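Local atomic coordinates of WbmS, polysaccharide deacetylase involved in O-antigen biosynthesis (Bordetella bronchiseptica, PDB entry 3HFT), a protein that probably removes acetyl groups from a polysaccharide during O-antigen biosynthesis, as a zinc-binding member of the polysaccharide deacetylase family. Residues D179-A182 and C183-W187. Sequence-based numbering, arbitrary orientation.
With EDO (1,2-ethanediol), chain G; EDO (1,2-ethanediol), chain D.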
loop_
_atom_site.group_PDB
_atom_site.type_symbol
_atom_site.label_atom_id
_atom_site.label_comp_id
_atom_site.label_asym_id
_atom_site.label_seq_id
_atom_site.Cartn_x
_atom_site.Cartn_y
_atom_site.Cartn_z
ATOM N N ASP A 179 -4.263 -15.282 -6.434
ATOM C CA ASP A 179 -5.294 -16.138 -7.045
ATOM C C ASP A 179 -6.673 -15.526 -7.081
ATOM O O ASP A 179 -7.307 -15.486 -8.164
ATOM C CB ASP A 179 -5.290 -17.608 -6.521
ATOM C CG ASP A 179 -5.343 -17.738 -4.996
ATOM O OD1 ASP A 179 -5.647 -16.762 -4.305
ATOM O OD2 ASP A 179 -5.078 -18.857 -4.489
ATOM N N ASP A 180 -7.186 -15.075 -5.945
ATOM C CA ASP A 180 -8.511 -14.463 -5.947
ATOM C C ASP A 180 -8.529 -13.136 -6.709
ATOM O O ASP A 180 -9.505 -12.824 -7.403
ATOM C CB ASP A 180 -9.122 -14.357 -4.541
ATOM C CG ASP A 180 -8.230 -13.675 -3.541
ATOM O OD1 ASP A 180 -7.074 -13.337 -3.843
ATOM O OD2 ASP A 180 -8.680 -13.528 -2.395
ATOM N N VAL A 181 -7.419 -12.399 -6.669
ATOM C CA VAL A 181 -7.282 -11.160 -7.462
ATOM C C VAL A 181 -7.266 -11.432 -8.973
ATOM O O VAL A 181 -7.804 -10.642 -9.771
ATOM C CB VAL A 181 -6.049 -10.340 -6.999
ATOM C CG1 VAL A 181 -5.831 -9.126 -7.879
ATOM C CG2 VAL A 181 -6.266 -9.894 -5.553
ATOM N N ALA A 182 -6.703 -12.576 -9.366
ATOM C CA ALA A 182 -6.684 -12.966 -10.756
ATOM C C ALA A 182 -8.124 -13.166 -11.217
ATOM O O ALA A 182 -8.498 -12.787 -12.343
ATOM C CB ALA A 182 -5.880 -14.234 -10.935
ATOM N N CYS A 183 -8.940 -13.774 -10.368
ATOM C CA CYS A 183 -10.368 -13.901 -10.702
ATOM C C CYS A 183 -11.004 -12.515 -10.868
ATOM O O CYS A 183 -11.681 -12.247 -11.844
ATOM C CB CYS A 183 -11.121 -14.698 -9.641
ATOM S SG CYS A 183 -10.519 -16.404 -9.429
ATOM N N LEU A 184 -10.771 -11.613 -9.933
ATOM C CA LEU A 184 -11.405 -10.285 -10.006
ATOM C C LEU A 184 -10.958 -9.471 -11.224
ATOM O O LEU A 184 -11.754 -8.747 -11.805
ATOM C CB LEU A 184 -11.117 -9.500 -8.734
ATOM C CG LEU A 184 -11.742 -10.084 -7.466
ATOM C CD1 LEU A 184 -10.988 -9.578 -6.236
ATOM C CD2 LEU A 184 -13.213 -9.779 -7.415
ATOM N N TYR A 185 -9.691 -9.575 -11.618
ATOM C CA TYR A 185 -9.192 -8.882 -12.796
ATOM C C TYR A 185 -9.370 -9.677 -14.120
ATOM O O TYR A 185 -9.026 -9.184 -15.194
ATOM C CB TYR A 185 -7.708 -8.612 -12.624
ATOM C CG TYR A 185 -7.308 -7.413 -11.793
ATOM C CD1 TYR A 185 -7.704 -6.117 -12.141
ATOM C CD2 TYR A 185 -6.392 -7.559 -10.738
ATOM C CE1 TYR A 185 -7.253 -5.008 -11.402
ATOM C CE2 TYR A 185 -5.940 -6.452 -10.012
ATOM C CZ TYR A 185 -6.364 -5.184 -10.367
ATOM O OH TYR A 185 -5.898 -4.098 -9.656
ATOM N N ASP A 186 -9.874 -10.900 -14.039
ATOM C CA ASP A 186 -9.994 -11.776 -15.205
ATOM C C ASP A 186 -8.645 -12.086 -15.861
ATOM O O ASP A 186 -8.543 -12.131 -17.077
ATOM C CB ASP A 186 -10.959 -11.178 -16.235
ATOM C CG ASP A 186 -11.663 -12.233 -17.038
ATOM O OD1 ASP A 186 -11.656 -13.421 -16.614
ATOM O OD2 ASP A 186 -12.200 -11.877 -18.109
ATOM N N TRP A 187 -7.607 -12.278 -15.052
ATOM C CA TRP A 187 -6.330 -12.759 -15.548
ATOM C C TRP A 187 -6.443 -14.242 -15.888
ATOM O O TRP A 187 -7.275 -14.937 -15.331
ATOM C CB TRP A 187 -5.263 -12.580 -14.501
ATOM C CG TRP A 187 -4.985 -11.143 -14.208
ATOM C CD1 TRP A 187 -5.172 -10.090 -15.041
ATOM C CD2 TRP A 187 -4.371 -10.632 -13.035
ATOM N NE1 TRP A 187 -4.742 -8.915 -14.434
ATOM C CE2 TRP A 187 -4.250 -9.230 -13.197
ATOM C CE3 TRP A 187 -3.906 -11.211 -11.860
ATOM C CZ2 TRP A 187 -3.694 -8.421 -12.229
ATOM C CZ3 TRP A 187 -3.360 -10.389 -10.894
ATOM C CH2 TRP A 187 -3.274 -9.018 -11.080
HETATM C C1 EDO G . -4.708 -4.067 -13.287
HETATM O O1 EDO G . -3.577 -3.270 -13.576
HETATM C C2 EDO G . -5.429 -4.296 -14.610
HETATM O O2 EDO G . -5.353 -5.688 -14.960
HETATM C C1 EDO D . -10.757 -15.684 -0.385
HETATM O O1 EDO D . -10.582 -15.533 -1.796
HETATM C C2 EDO D . -9.663 -16.598 0.177
HETATM O O2 EDO D . -9.453 -16.348 1.578
#
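Val-181 holds CG1 anti to its backbone N (chi1 175°), and Tyr-185 swings its ring to the side of its own backbone N (chi1 -81°). The two side chains therefore run alongside each other, one turn apart on helix 179-185. CG1 of Val-181 lies 3.3 Å from CD2 of Tyr-185, a tight apolar contact oblique to the ring. Trp-187 folds back against the same turn. Its CE3 sits 3.7 Å from CB of Ala-182, and its CZ3 reaches CG1 of Val-181 more loosely. One face of the indole also carries CB of Tyr-185.

The backbone explains this return. Tyr-185 N donates to Val-181 O at 2.8 Å, a regular helical bond. Asp-186 then takes a positive phi (61°). Trp-187 N bonds to Ala-182 O at 2.9 Å, and Asp-186 N to Cys-183 O at 3.1 Å. This Schellman motif ends the helix. Trp-177 and Trp-154 extend the aromatic cluster.

At the other end, OD1 of Asp-179 accepts a weak bond from Asp-180 N at 2.8 Å and a second from His-208 ND1. OD2 of Asp-180 accepts a 2.8 Å hydrogen bond from O1 of an ethanediol (chain D), probably from the crystallisation liquor. That molecule also bonds His-211 and the zinc ligand Asp-46.

The helix follows strand 177-178 in a beta-alpha-beta unit. Tyr-185 OH is hydrogen-bonded to Arg-164 O of the second subunit. Trp-187 NE1 is hydrogen-bonded to Asp-155 and weakly, at 3.3 Å, to O2 of another ethanediol (chain G), whose C1 lies over one face of the Tyr-185 ring. The aromatic groups thus pack through carbon while partners beyond the turn take up their polar ends, and the ethanediol link suggests that Asp-180 borders the metal site.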